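Local structure of adenylate cyclase (Hippeastrum hybrid cultivar, 6YP4) at residues V143-D151 against E162-V173; N59-S68 against V79-Q89. The protein acts mainly as a triphosphatase of the CYTH family, although it was named as a putative adenylyl cyclase, and here holds a GTP analogue. One frame throughout, in Å; residues are numbered along the deposited sequence.

Interaction 1: V143-D151 against E162-V173; sequences VEGLILELD and EIECETTEPERV. With GCP (phosphomethylphosphonic acid guanylate ester), chain B; GCP (phosphomethylphosphonic acid guanylate ester), chain C; EDO (1,2-ethanediol), chain I.
E164 and E149 face each other as a hydrogen-bonded pair in the antiparallel hairpin of strands 147-155 and 158-166. E149 N bonds to E164 O at 2.9 Å, and E164 N returns one to E149 O; D151 and E162 repeat the pairing two residues farther along. With CG anti to the carbonyl carbon (chi1 -53°) and the chain extended beyond it, E164 carries its carboxylate out to the nucleotide, where OE1 lies 2.7 Å from O1G of the chain B GCP. E149, in one of its two conformers, sets its carboxylate by the ribose, OE1 3.2 Å from O3' of that GCP. On the same face, D151 OD2 stands 4.0 Å from E164 OE2, the two carboxylate planes almost perpendicular. K195 forms salt bridges with D151, E162 and E164 and so probably offsets this crowding of acids, while R137 takes the other oxygen of D151. With an alanine at E164, K195 would probably lose one of its three carboxylate mates and a gap would open beside the terminal phosphate. The opposite face is greasy: I163 lays CB against L150 CD1 at 4.0 Å and turns CD1 to L148 CB, all three meeting helix 12-22. L146 and V173 meet tip to tip, CD1 to CG1 at 4.0 Å, where helix 170-183 packs on the loop before strand 147-155. R172 offers its guanidinium edge to E144, with NH2 2.6 Å from OE1, while its NH1 pairs with E169. This hairpin, acids inside and aliphatics outside, forms one wall of the triphosphate tunnel characteristic of CYTH enzymes.

Interaction 2: N59-S68 against V79-Q89; sequences NAKCVLSLKS and VEEDEEEIDPQ. With MG (magnesium ion), chain D; MG (magnesium ion), chain E; GCP (phosphomethylphosphonic acid guanylate ester), chain B.
This is a strand-to-strand contact: 59-68 and 79-89 pair antiparallel in the hairpin of strands 61-73 and 76-86, with K67 beside E81 at the nucleotide end. Two backbone bonds join each of the pairs L64-E84, L66-D82 and S68-E80. At C62 the strands begin to part: I86 N still reaches C62 O (2.9 Å), from above the carbonyl plane, but a water spans C62 N and I86 O. There C62 fills the joint, its SG 3.6 Å from I86 CG1 and its CB against the ring of P88, the first residue of helix 88-96; D87 caps that helix by taking Q89 N on OD1. L64 and L66 rest on I110 of helix 109-118, where D82 is held by R109 and R113. Across the sheet, K67 and E81 lie side by side and point the same way. K67 sends NZ to O1B of the chain B GCP, a 3.0 Å hydrogen bond, while E81, in the one of its two conformers described here, bridges both magnesium ions through OE1, 2.5 Å from the chain D ion and 2.2 Å from the chain E ion. E83 sets CG between its backbone N and carbonyl carbon (chi1 64°) and then runs out extended, with CB 3.4 Å from S65 CB and OE2 3.0 Å from the chain D ion; its OE1 forms a salt bridge with R141 of the second subunit. K67, E81 and E83 on the inner face, with L64 and L66 packed behind, belong to the two-magnesium, triphosphate-binding site of the CYTH tunnel.

How the interactions relate
Both contacts are antiparallel hairpins of the same curled sheet, and both reach the chain B GCP, though their centres lie 21 Å apart and their nearest atoms about 6 Å. Interaction 1 is the more buried: it brings one carboxylate to the terminal phosphate and another to the ribose, and ties the sheet to helix 170-183 through a leucine-valine contact and a peripheral salt bridge. Interaction 2 is only partly buried but has the larger interface, with a longer run of backbone bonds; its nucleotide chemistry is lysine to phosphate and glutamate to magnesium. Each backs onto a different helix, 12-22 or 109-118, and each also meets the second subunit.

Interaction 1: V143-D151 against E162-V173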
# COMPACT_ATOMS: atom_id res chain seq x y z
N VAL A 143 -3.81 9.73 -11.12
CA VAL A 143 -5.05 10.51 -10.99
C VAL A 143 -6.05 9.81 -10.07
O VAL A 143 -6.11 8.57 -9.99
CB VAL A 143 -5.68 10.81 -12.37
CG1 VAL A 143 -4.66 11.41 -13.33
CG2 VAL A 143 -6.31 9.56 -12.97
N GLU A 144 -6.80 10.62 -9.32
CA GLU A 144 -7.79 10.15 -8.35
C GLU A 144 -7.20 9.21 -7.30
O GLU A 144 -7.92 8.38 -6.73
CB GLU A 144 -9.00 9.50 -9.03
CG GLU A 144 -9.58 10.35 -10.13
CD GLU A 144 -10.84 9.77 -10.75
OE1 GLU A 144 -11.04 9.99 -11.97
OE2 GLU A 144 -11.63 9.15 -10.02
N GLY A 145 -5.91 9.36 -7.01
CA GLY A 145 -5.26 8.51 -6.04
C GLY A 145 -5.06 7.08 -6.47
O GLY A 145 -4.61 6.26 -5.67
N LEU A 146 -5.41 6.73 -7.71
CA LEU A 146 -5.17 5.39 -8.22
C LEU A 146 -3.69 5.04 -8.11
O LEU A 146 -2.82 5.88 -8.36
CB LEU A 146 -5.62 5.29 -9.68
CG LEU A 146 -7.12 5.49 -9.96
CD1 LEU A 146 -7.38 5.73 -11.45
CD2 LEU A 146 -7.92 4.30 -9.43
N ILE A 147 -3.42 3.79 -7.73
CA ILE A 147 -2.07 3.28 -7.52
C ILE A 147 -1.72 2.41 -8.72
O ILE A 147 -2.40 1.41 -8.99
CB ILE A 147 -1.97 2.47 -6.22
CG1 ILE A 147 -2.28 3.35 -4.99
CG2 ILE A 147 -0.64 1.75 -6.13
CD1 ILE A 147 -1.21 4.38 -4.73
N LEU A 148 -0.67 2.79 -9.44
CA LEU A 148 -0.15 2.01 -10.57
C LEU A 148 1.12 1.27 -10.15
O LEU A 148 1.98 1.84 -9.47
CB LEU A 148 0.17 2.91 -11.76
CG LEU A 148 -0.91 3.84 -12.30
CD1 LEU A 148 -0.32 4.72 -13.38
CD2 LEU A 148 -2.14 3.10 -12.82
N GLU A 149 1.22 0.00 -10.56
CA GLU A 149 2.38 -0.83 -10.26
C GLU A 149 3.00 -1.28 -11.57
O GLU A 149 2.34 -1.99 -12.34
CB GLU A 149 2.00 -2.04 -9.41
CG GLU A 149 1.72 -1.73 -7.95
CD GLU A 149 0.64 -2.62 -7.39
OE1 GLU A 149 -0.53 -2.44 -7.78
OE2 GLU A 149 0.95 -3.52 -6.58
N LEU A 150 4.23 -0.85 -11.83
CA LEU A 150 4.96 -1.17 -13.05
C LEU A 150 6.02 -2.21 -12.69
O LEU A 150 6.92 -1.93 -11.89
CB LEU A 150 5.59 0.10 -13.62
CG LEU A 150 6.34 0.03 -14.95
CD1 LEU A 150 5.37 -0.26 -16.10
CD2 LEU A 150 7.11 1.32 -15.21
N ASP A 151 5.91 -3.40 -13.28
CA ASP A 151 6.70 -4.55 -12.86
C ASP A 151 7.73 -4.92 -13.92
O ASP A 151 7.46 -4.85 -15.12
CB ASP A 151 5.80 -5.76 -12.59
CG ASP A 151 5.01 -5.64 -11.29
OD1 ASP A 151 5.49 -5.00 -10.31
OD2 ASP A 151 3.92 -6.25 -11.25
N GLU A 162 4.90 -5.46 -16.96
CA GLU A 162 3.47 -5.23 -16.89
C GLU A 162 3.22 -3.93 -16.16
O GLU A 162 4.07 -3.44 -15.40
CB GLU A 162 2.70 -6.33 -16.16
CG GLU A 162 2.98 -7.75 -16.60
CD GLU A 162 2.49 -8.76 -15.59
OE1 GLU A 162 1.29 -8.73 -15.26
OE2 GLU A 162 3.31 -9.56 -15.10
N ILE A 163 2.03 -3.38 -16.37
CA ILE A 163 1.50 -2.34 -15.50
C ILE A 163 0.12 -2.77 -15.02
O ILE A 163 -0.67 -3.34 -15.79
CB ILE A 163 1.47 -0.96 -16.19
CG1 ILE A 163 1.05 0.11 -15.16
CG2 ILE A 163 0.56 -0.97 -17.40
CD1 ILE A 163 1.69 1.45 -15.36
N GLU A 164 -0.17 -2.52 -13.74
CA GLU A 164 -1.39 -3.02 -13.11
C GLU A 164 -1.96 -1.97 -12.18
O GLU A 164 -1.24 -1.11 -11.69
CB GLU A 164 -1.13 -4.31 -12.32
CG GLU A 164 -0.44 -5.36 -13.18
CD GLU A 164 0.01 -6.56 -12.39
OE1 GLU A 164 -0.19 -6.57 -11.15
OE2 GLU A 164 0.56 -7.49 -13.01
N CYS A 165 -3.28 -2.07 -11.95
CA CYS A 165 -4.02 -1.11 -11.14
C CYS A 165 -5.18 -1.80 -10.44
O CYS A 165 -6.10 -2.29 -11.10
CB CYS A 165 -4.53 0.05 -12.01
SG CYS A 165 -5.34 1.34 -11.04
N GLU A 166 -5.16 -1.81 -9.11
CA GLU A 166 -6.27 -2.34 -8.32
C GLU A 166 -7.36 -1.28 -8.20
O GLU A 166 -7.07 -0.12 -7.88
CB GLU A 166 -5.78 -2.75 -6.92
CG GLU A 166 -6.43 -4.02 -6.35
CD GLU A 166 -7.75 -3.75 -5.64
OE1 GLU A 166 -7.99 -2.57 -5.28
OE2 GLU A 166 -8.54 -4.71 -5.44
N THR A 167 -8.60 -1.67 -8.45
CA THR A 167 -9.67 -0.69 -8.49
C THR A 167 -11.00 -1.38 -8.20
O THR A 167 -11.14 -2.59 -8.35
CB THR A 167 -9.71 0.01 -9.85
OG1 THR A 167 -10.79 0.94 -9.90
CG2 THR A 167 -9.87 -1.03 -10.97
N THR A 168 -11.97 -0.58 -7.76
CA THR A 168 -13.34 -1.04 -7.64
C THR A 168 -14.16 -0.69 -8.87
O THR A 168 -15.32 -1.11 -8.95
CB THR A 168 -14.01 -0.43 -6.39
OG1 THR A 168 -14.18 0.98 -6.57
CG2 THR A 168 -13.18 -0.68 -5.17
N GLU A 169 -13.58 0.04 -9.83
CA GLU A 169 -14.26 0.43 -11.06
C GLU A 169 -13.46 -0.05 -12.28
O GLU A 169 -12.91 0.76 -13.02
CB GLU A 169 -14.45 1.94 -11.15
CG GLU A 169 -14.98 2.63 -9.89
CD GLU A 169 -15.21 4.12 -10.11
OE1 GLU A 169 -15.97 4.47 -11.04
OE2 GLU A 169 -14.61 4.92 -9.39
N PRO A 170 -13.42 -1.37 -12.52
CA PRO A 170 -12.51 -1.88 -13.57
C PRO A 170 -12.77 -1.32 -14.95
O PRO A 170 -11.81 -0.98 -15.66
CB PRO A 170 -12.75 -3.40 -13.52
CG PRO A 170 -14.05 -3.58 -12.79
CD PRO A 170 -14.13 -2.45 -11.82
N GLU A 171 -14.02 -1.20 -15.38
CA GLU A 171 -14.25 -0.77 -16.76
C GLU A 171 -13.85 0.69 -16.97
O GLU A 171 -13.26 1.03 -18.00
CB GLU A 171 -15.71 -0.99 -17.15
CG GLU A 171 -16.06 -2.46 -17.21
CD GLU A 171 -15.25 -3.21 -18.26
OE1 GLU A 171 -15.04 -4.43 -18.08
OE2 GLU A 171 -14.83 -2.58 -19.26
N ARG A 172 -14.12 1.57 -16.00
CA ARG A 172 -13.80 2.97 -16.23
C ARG A 172 -12.31 3.25 -16.05
O ARG A 172 -11.73 4.06 -16.78
CB ARG A 172 -14.64 3.84 -15.30
CG ARG A 172 -14.31 5.30 -15.37
CD ARG A 172 -15.05 6.08 -14.30
NE ARG A 172 -14.21 7.15 -13.83
CZ ARG A 172 -13.71 7.16 -12.61
NH1 ARG A 172 -13.99 6.18 -11.77
NH2 ARG A 172 -12.92 8.14 -12.20
N VAL A 173 -11.66 2.60 -15.08
CA VAL A 173 -10.24 2.86 -14.87
C VAL A 173 -9.43 2.30 -16.02
O VAL A 173 -8.45 2.90 -16.48
CB VAL A 173 -9.78 2.31 -13.51
CG1 VAL A 173 -8.26 2.39 -13.38
CG2 VAL A 173 -10.47 3.09 -12.35
PG GCP B . 0.30 -9.66 -9.60
O1G GCP B . -0.14 -9.25 -10.97
O2G GCP B . 1.81 -9.61 -9.49
O3G GCP B . -0.20 -11.06 -9.31
C3B GCP B . -0.42 -8.49 -8.40
PB GCP B . 0.04 -9.04 -6.69
O1B GCP B . -0.01 -10.53 -6.54
O2B GCP B . 1.39 -8.48 -6.30
O3A GCP B . -1.10 -8.38 -5.71
PA GCP B . -0.86 -8.37 -4.09
O1A GCP B . -2.18 -8.75 -3.44
O2A GCP B . 0.19 -9.41 -3.77
O5' GCP B . -0.31 -6.84 -3.60
C5' GCP B . -0.38 -5.77 -4.52
C4' GCP B . -1.89 -5.38 -4.85
O4' GCP B . -2.81 -5.28 -3.60
C3' GCP B . -1.91 -4.21 -5.37
O3' GCP B . -2.83 -4.19 -6.49
C2' GCP B . -2.33 -3.13 -4.16
O2' GCP B . -3.24 -2.07 -4.64
C1' GCP B . -2.81 -3.77 -3.17
N9 GCP B . -1.95 -3.56 -1.95
C8 GCP B . -1.00 -4.44 -1.62
N7 GCP B . -0.38 -4.02 -0.50
C5 GCP B . -0.95 -2.86 -0.13
C6 GCP B . -0.71 -2.00 0.94
O6 GCP B . 0.14 -2.25 1.73
N1 GCP B . -1.44 -0.89 1.08
C2 GCP B . -2.42 -0.60 0.17
N2 GCP B . -3.15 0.64 0.42
N3 GCP B . -2.65 -1.44 -0.87
C4 GCP B . -1.92 -2.57 -1.02
PG GCP C . -4.38 10.53 7.45
O1G GCP C . -5.83 10.52 7.83
O2G GCP C . -3.53 9.98 8.58
O3G GCP C . -3.95 11.94 7.12
C3B GCP C . -4.17 9.47 5.98
PB GCP C . -2.40 9.54 5.45
O1B GCP C . -1.82 10.92 5.57
O2B GCP C . -1.57 8.52 6.20
O3A GCP C . -2.41 9.13 3.86
PA GCP C . -1.00 8.76 3.11
O1A GCP C . -1.04 9.44 1.75
O2A GCP C . 0.13 9.34 3.94
O5' GCP C . -0.82 7.09 3.00
C5' GCP C . -1.94 6.26 3.30
C4' GCP C . -3.10 6.44 2.23
O4' GCP C . -2.60 6.43 0.75
C3' GCP C . -3.90 5.45 2.31
O3' GCP C . -5.27 5.92 2.23
C2' GCP C . -3.50 4.37 1.09
O2' GCP C . -4.68 3.76 0.46
C1' GCP C . -2.75 4.96 0.24
N9 GCP C . -1.40 4.27 0.18
C8 GCP C . -0.37 4.73 0.90
N7 GCP C . 0.70 3.95 0.67
C5 GCP C . 0.33 2.99 -0.20
C6 GCP C . 1.03 1.93 -0.77
O6 GCP C . 2.17 1.76 -0.51
N1 GCP C . 0.41 1.11 -1.62
C2 GCP C . -0.90 1.31 -1.92
N2 GCP C . -1.48 0.35 -2.86
N3 GCP C . -1.59 2.35 -1.36
C4 GCP C . -0.97 3.19 -0.50
C1 EDO I . -17.38 -1.11 -14.17
O1 EDO I . -16.97 -2.36 -13.60
C2 EDO I . -16.59 0.01 -13.52
O2 EDO I . -16.53 1.19 -14.33
O HOH W 1 -5.37 1.99 -7.06
O HOH W 2 -2.78 -0.98 -7.81

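Interaction 2: N59-S68 against V79-Q89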
# COMPACT_ATOMS: atom_id res chain seq x y z
N ASN A 59 15.53 -9.21 2.85
CA ASN A 59 14.77 -9.83 3.94
C ASN A 59 14.19 -8.78 4.88
O ASN A 59 14.12 -8.98 6.09
CB ASN A 59 15.65 -10.80 4.72
CG ASN A 59 14.92 -12.06 5.09
OD1 ASN A 59 14.11 -12.56 4.32
ND2 ASN A 59 15.20 -12.58 6.29
N ALA A 60 13.76 -7.65 4.31
CA ALA A 60 13.26 -6.52 5.09
C ALA A 60 11.81 -6.71 5.51
O ALA A 60 11.42 -6.30 6.61
CB ALA A 60 13.41 -5.25 4.27
N LYS A 61 11.00 -7.31 4.64
CA LYS A 61 9.56 -7.50 4.83
C LYS A 61 9.17 -8.82 4.16
O LYS A 61 9.80 -9.24 3.19
CB LYS A 61 8.80 -6.30 4.25
CG LYS A 61 7.35 -6.54 3.90
CD LYS A 61 6.60 -5.22 3.71
CE LYS A 61 6.76 -4.64 2.33
NZ LYS A 61 6.05 -3.31 2.25
N CYS A 62 8.15 -9.49 4.72
CA CYS A 62 7.72 -10.80 4.24
C CYS A 62 6.20 -10.87 4.24
O CYS A 62 5.56 -10.48 5.23
CB CYS A 62 8.28 -11.94 5.11
SG CYS A 62 7.99 -13.64 4.45
N VAL A 63 5.61 -11.37 3.15
CA VAL A 63 4.16 -11.45 3.02
C VAL A 63 3.77 -12.87 2.60
O VAL A 63 4.29 -13.39 1.60
CB VAL A 63 3.61 -10.42 2.00
CG1 VAL A 63 2.08 -10.55 1.89
CG2 VAL A 63 4.00 -8.97 2.41
N LEU A 64 2.84 -13.47 3.33
CA LEU A 64 2.29 -14.79 3.01
C LEU A 64 0.93 -14.63 2.36
O LEU A 64 0.12 -13.81 2.81
CB LEU A 64 2.18 -15.65 4.28
CG LEU A 64 1.47 -17.00 4.26
CD1 LEU A 64 2.36 -18.03 3.53
CD2 LEU A 64 1.21 -17.46 5.68
N SER A 65 0.66 -15.41 1.31
CA SER A 65 -0.63 -15.25 0.64
C SER A 65 -1.14 -16.57 0.07
O SER A 65 -0.37 -17.39 -0.43
CB SER A 65 -0.56 -14.22 -0.50
OG SER A 65 0.38 -14.58 -1.48
N LEU A 66 -2.46 -16.74 0.12
CA LEU A 66 -3.14 -17.80 -0.60
C LEU A 66 -4.05 -17.16 -1.64
O LEU A 66 -4.87 -16.31 -1.29
CB LEU A 66 -3.93 -18.70 0.35
CG LEU A 66 -4.75 -19.82 -0.29
CD1 LEU A 66 -3.82 -20.84 -0.95
CD2 LEU A 66 -5.60 -20.50 0.76
N LYS A 67 -3.87 -17.51 -2.91
CA LYS A 67 -4.68 -16.97 -3.99
C LYS A 67 -5.38 -18.11 -4.71
O LYS A 67 -4.74 -19.10 -5.08
CB LYS A 67 -3.85 -16.18 -4.97
CG LYS A 67 -3.44 -14.81 -4.49
CD LYS A 67 -2.30 -14.31 -5.34
CE LYS A 67 -2.30 -12.80 -5.45
NZ LYS A 67 -2.29 -12.42 -6.89
N SER A 68 -6.69 -17.97 -4.95
CA SER A 68 -7.51 -19.09 -5.37
C SER A 68 -8.43 -18.70 -6.52
O SER A 68 -9.00 -17.60 -6.54
CB SER A 68 -8.35 -19.62 -4.21
OG SER A 68 -7.51 -20.07 -3.17
N VAL A 79 -9.64 -12.26 -8.49
CA VAL A 79 -9.06 -13.41 -7.80
C VAL A 79 -9.42 -13.35 -6.32
O VAL A 79 -9.53 -12.27 -5.73
CB VAL A 79 -7.52 -13.48 -8.03
CG1 VAL A 79 -6.78 -12.37 -7.30
CG2 VAL A 79 -6.97 -14.86 -7.63
N GLU A 80 -9.65 -14.53 -5.72
CA GLU A 80 -9.85 -14.67 -4.29
C GLU A 80 -8.50 -14.79 -3.61
O GLU A 80 -7.72 -15.69 -3.93
CB GLU A 80 -10.70 -15.89 -3.97
CG GLU A 80 -12.13 -15.83 -4.43
CD GLU A 80 -12.80 -17.18 -4.34
OE1 GLU A 80 -13.32 -17.66 -5.38
OE2 GLU A 80 -12.79 -17.77 -3.24
N GLU A 81 -8.21 -13.90 -2.67
CA GLU A 81 -6.92 -13.93 -2.00
C GLU A 81 -7.08 -13.63 -0.52
O GLU A 81 -8.06 -13.03 -0.08
CB GLU A 81 -5.92 -12.95 -2.65
CG GLU A 81 -5.88 -11.55 -2.07
CD GLU A 81 -5.19 -10.54 -3.01
OE1 GLU A 81 -4.70 -10.97 -4.07
OE2 GLU A 81 -5.17 -9.33 -2.70
N ASP A 82 -6.11 -14.10 0.25
CA ASP A 82 -6.01 -13.80 1.67
C ASP A 82 -4.52 -13.71 1.93
O ASP A 82 -3.78 -14.64 1.58
CB ASP A 82 -6.67 -14.88 2.52
CG ASP A 82 -6.79 -14.48 3.98
OD1 ASP A 82 -6.50 -13.31 4.28
OD2 ASP A 82 -7.16 -15.32 4.82
N GLU A 83 -4.05 -12.58 2.45
CA GLU A 83 -2.63 -12.43 2.69
C GLU A 83 -2.36 -11.63 3.96
O GLU A 83 -3.22 -10.93 4.48
CB GLU A 83 -1.91 -11.80 1.48
CG GLU A 83 -2.32 -10.41 1.14
CD GLU A 83 -1.45 -9.79 0.05
OE1 GLU A 83 -1.55 -8.56 -0.16
OE2 GLU A 83 -0.66 -10.52 -0.61
N GLU A 84 -1.12 -11.76 4.45
CA GLU A 84 -0.77 -11.18 5.73
C GLU A 84 0.74 -11.12 5.83
O GLU A 84 1.44 -12.03 5.34
CB GLU A 84 -1.34 -11.99 6.91
CG GLU A 84 -1.29 -11.21 8.23
CD GLU A 84 -1.90 -11.94 9.41
OE1 GLU A 84 -1.96 -13.18 9.40
OE2 GLU A 84 -2.37 -11.24 10.31
N GLU A 85 1.25 -10.04 6.41
CA GLU A 85 2.67 -9.93 6.66
C GLU A 85 3.08 -10.87 7.78
O GLU A 85 2.34 -11.06 8.74
CB GLU A 85 3.06 -8.50 7.01
CG GLU A 85 3.09 -7.56 5.81
CD GLU A 85 3.77 -6.24 6.10
OE1 GLU A 85 3.82 -5.39 5.17
OE2 GLU A 85 4.23 -6.03 7.24
N ILE A 86 4.26 -11.48 7.63
CA ILE A 86 4.80 -12.39 8.64
C ILE A 86 6.26 -12.04 8.93
O ILE A 86 6.88 -11.23 8.23
CB ILE A 86 4.69 -13.88 8.22
CG1 ILE A 86 5.54 -14.17 6.98
CG2 ILE A 86 3.25 -14.27 7.97
CD1 ILE A 86 5.80 -15.64 6.77
N ASP A 87 6.79 -12.63 9.99
CA ASP A 87 8.18 -12.39 10.39
C ASP A 87 9.09 -12.98 9.30
O ASP A 87 8.99 -14.17 9.02
CB ASP A 87 8.41 -13.03 11.76
CG ASP A 87 9.84 -12.94 12.26
OD1 ASP A 87 10.78 -12.66 11.49
OD2 ASP A 87 10.01 -13.16 13.47
N PRO A 88 9.93 -12.17 8.65
CA PRO A 88 10.77 -12.74 7.56
C PRO A 88 11.61 -13.89 8.03
O PRO A 88 11.90 -14.79 7.22
CB PRO A 88 11.66 -11.56 7.13
CG PRO A 88 10.89 -10.32 7.60
CD PRO A 88 10.20 -10.74 8.87
N GLN A 89 11.99 -13.92 9.31
CA GLN A 89 12.78 -15.05 9.79
C GLN A 89 11.99 -16.34 9.66
O GLN A 89 12.55 -17.38 9.30
CB GLN A 89 13.23 -14.82 11.23
CG GLN A 89 14.24 -13.68 11.40
CD GLN A 89 15.32 -13.67 10.31
OE1 GLN A 89 15.62 -12.62 9.72
NE2 GLN A 89 15.93 -14.83 10.07
MG MG D . -2.72 -11.30 -2.64
MG MG E . -4.07 -9.25 -5.37
PG GCP B . 0.30 -9.66 -9.60
O1G GCP B . -0.14 -9.25 -10.97
O2G GCP B . 1.81 -9.61 -9.49
O3G GCP B . -0.20 -11.06 -9.31
C3B GCP B . -0.42 -8.49 -8.40
PB GCP B . 0.04 -9.04 -6.69
O1B GCP B . -0.01 -10.53 -6.54
O2B GCP B . 1.39 -8.48 -6.30
O3A GCP B . -1.10 -8.38 -5.71
PA GCP B . -0.86 -8.37 -4.09
O1A GCP B . -2.18 -8.75 -3.44
O2A GCP B . 0.19 -9.41 -3.77
O5' GCP B . -0.31 -6.84 -3.60
C5' GCP B . -0.38 -5.77 -4.52
C4' GCP B . -1.89 -5.38 -4.85
O4' GCP B . -2.81 -5.28 -3.60
C3' GCP B . -1.91 -4.21 -5.37
O3' GCP B . -2.83 -4.19 -6.49
C2' GCP B . -2.33 -3.13 -4.16
O2' GCP B . -3.24 -2.07 -4.64
C1' GCP B . -2.81 -3.77 -3.17
N9 GCP B . -1.95 -3.56 -1.95
C8 GCP B . -1.00 -4.44 -1.62
N7 GCP B . -0.38 -4.02 -0.50
C5 GCP B . -0.95 -2.86 -0.13
C6 GCP B . -0.71 -2.00 0.94
O6 GCP B . 0.14 -2.25 1.73
N1 GCP B . -1.44 -0.89 1.08
C2 GCP B . -2.42 -0.60 0.17
N2 GCP B . -3.15 0.64 0.42
N3 GCP B . -2.65 -1.44 -0.87
C4 GCP B . -1.92 -2.57 -1.02
O HOH W 3 17.77 -11.74 7.73
O HOH W 4 4.70 -2.85 4.85
O HOH W 5 7.36 -8.66 7.33